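Uncharacterized protein YacP (Bacillus subtilis, PDB 5MQ8) is an endoribonuclease, also called Rae1, that takes part in ribosome-dependent mRNA decay. Local coordinates at residues 103-108 with 116-121. Numbering follows the deposited sequence.
Sequences SDYTEQ and ALRKSA
R118 reaches from strand 117-119 into the loop at 103-108 and lays its guanidinium flat over one face of the Y105 ring. The two planes are 6° apart. The guanidinium is shifted toward the hydroxyl end, with Y105 CZ beneath its centre. R118 CZ stands 3.8 Å from the centroid of the Y105 ring, a cation-pi stack. With CG anti to its backbone N (chi1 163°), the R118 chain runs out to the loop, and a bend at chi3 goes with the turn onto the ring. R118 NH2 donates to D104 O at 2.6 Å, with D104 O close to the guanidinium plane. The donor lies above the plane of the D104 carbonyl. Stack and bond together fix the rotation of the guanidinium. R118 NE also makes a weak hydrogen bond to T102 O.

D104 shapes the loop that carries Y105. Its carboxylate forms an Asx motif: D104 OD2 accepts from E107 N at 3.1 Å. D104 OD1 takes the T106 hydroxyl, T106 OG1, at 2.7 Å.

S120 is the N-cap of helix 121-145, its OG accepting from E123 N. A121 opens the helix, and its N donates to S103 OG at 2.9 Å, nearly straight at 168°. A first-turn N-H is thus satisfied by a side chain from the loop.

The contact lies near the surface of the PIN-like domain. Strand 117-119 is an outermost strand of the parallel sheet and pairs with strand 98-101, which the 103-108 loop follows. Helix 8-14 packs against both segments: N10 touches D104 and accepts from S103 N through OD1, and A121 lies on N10, M11 and A14.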
# COMPACT_ATOMS: atom_id res chain seq x y z
N SER A 103 20.85 18.14 -15.04
CA SER A 103 22.25 18.42 -14.68
C SER A 103 23.13 18.27 -15.94
O SER A 103 24.35 18.29 -15.83
CB SER A 103 22.73 17.48 -13.58
OG SER A 103 22.25 17.94 -12.33
N ASP A 104 22.50 18.11 -17.13
CA ASP A 104 23.22 17.96 -18.40
C ASP A 104 23.72 19.29 -18.93
O ASP A 104 22.97 20.26 -18.97
CB ASP A 104 22.37 17.26 -19.46
CG ASP A 104 23.03 17.22 -20.83
OD1 ASP A 104 23.92 16.35 -21.04
OD2 ASP A 104 22.72 18.11 -21.66
N TYR A 105 24.97 19.31 -19.44
CA TYR A 105 25.55 20.51 -20.05
C TYR A 105 26.08 20.22 -21.46
O TYR A 105 26.68 21.10 -22.08
CB TYR A 105 26.60 21.14 -19.13
CG TYR A 105 26.01 21.83 -17.91
CD1 TYR A 105 25.82 21.13 -16.72
CD2 TYR A 105 25.67 23.18 -17.94
CE1 TYR A 105 25.29 21.76 -15.59
CE2 TYR A 105 25.15 23.82 -16.82
CZ TYR A 105 24.96 23.11 -15.64
OH TYR A 105 24.43 23.73 -14.54
N THR A 106 25.83 19.01 -22.00
CA THR A 106 26.23 18.63 -23.35
C THR A 106 25.32 19.24 -24.42
O THR A 106 25.76 19.48 -25.55
CB THR A 106 26.38 17.11 -23.53
OG1 THR A 106 25.12 16.46 -23.44
CG2 THR A 106 27.40 16.49 -22.59
N GLU A 107 24.05 19.49 -24.06
CA GLU A 107 23.08 20.08 -24.98
C GLU A 107 23.01 21.58 -24.83
O GLU A 107 23.50 22.13 -23.84
CB GLU A 107 21.68 19.43 -24.81
CG GLU A 107 21.61 17.95 -25.14
CD GLU A 107 21.95 17.50 -26.54
OE1 GLU A 107 22.24 16.30 -26.71
OE2 GLU A 107 21.90 18.33 -27.48
N GLN A 108 22.41 22.24 -25.81
CA GLN A 108 22.27 23.69 -25.85
C GLN A 108 21.47 24.27 -24.70
O GLN A 108 21.89 25.29 -24.14
CB GLN A 108 21.67 24.16 -27.18
CG GLN A 108 22.67 24.44 -28.32
CD GLN A 108 24.08 24.83 -27.91
OE1 GLN A 108 24.94 23.97 -27.64
NE2 GLN A 108 24.36 26.12 -27.84
N ALA A 116 13.23 30.21 -18.12
CA ALA A 116 13.13 28.96 -17.37
C ALA A 116 14.25 28.82 -16.36
O ALA A 116 15.38 29.24 -16.64
CB ALA A 116 13.12 27.77 -18.31
N LEU A 117 13.93 28.26 -15.19
CA LEU A 117 14.89 28.05 -14.11
C LEU A 117 15.41 26.62 -14.13
O LEU A 117 14.66 25.69 -14.40
CB LEU A 117 14.29 28.40 -12.73
CG LEU A 117 13.98 29.89 -12.48
CD1 LEU A 117 13.11 30.08 -11.25
CD2 LEU A 117 15.26 30.72 -12.35
N ARG A 118 16.69 26.47 -13.85
CA ARG A 118 17.36 25.18 -13.86
C ARG A 118 17.38 24.57 -12.47
O ARG A 118 17.80 25.22 -11.51
CB ARG A 118 18.77 25.32 -14.46
CG ARG A 118 19.69 24.16 -14.17
CD ARG A 118 20.99 24.28 -14.92
NE ARG A 118 21.40 22.94 -15.31
CZ ARG A 118 21.73 22.57 -16.54
NH1 ARG A 118 21.83 23.47 -17.51
NH2 ARG A 118 22.03 21.31 -16.79
N LYS A 119 16.94 23.31 -12.38
CA LYS A 119 16.94 22.52 -11.16
C LYS A 119 17.84 21.32 -11.43
O LYS A 119 17.67 20.63 -12.44
CB LYS A 119 15.50 22.10 -10.80
CG LYS A 119 15.37 21.45 -9.44
CD LYS A 119 13.95 20.91 -9.18
CE LYS A 119 13.03 21.89 -8.49
NZ LYS A 119 12.60 23.00 -9.36
N SER A 120 18.84 21.11 -10.58
CA SER A 120 19.75 19.99 -10.78
C SER A 120 19.11 18.64 -10.42
O SER A 120 18.12 18.59 -9.69
CB SER A 120 21.04 20.19 -9.98
OG SER A 120 20.77 20.11 -8.59
N ALA A 121 19.72 17.56 -10.92
CA ALA A 121 19.29 16.19 -10.66
C ALA A 121 19.31 15.88 -9.16
O ALA A 121 18.39 15.25 -8.66
CB ALA A 121 20.19 15.23 -11.41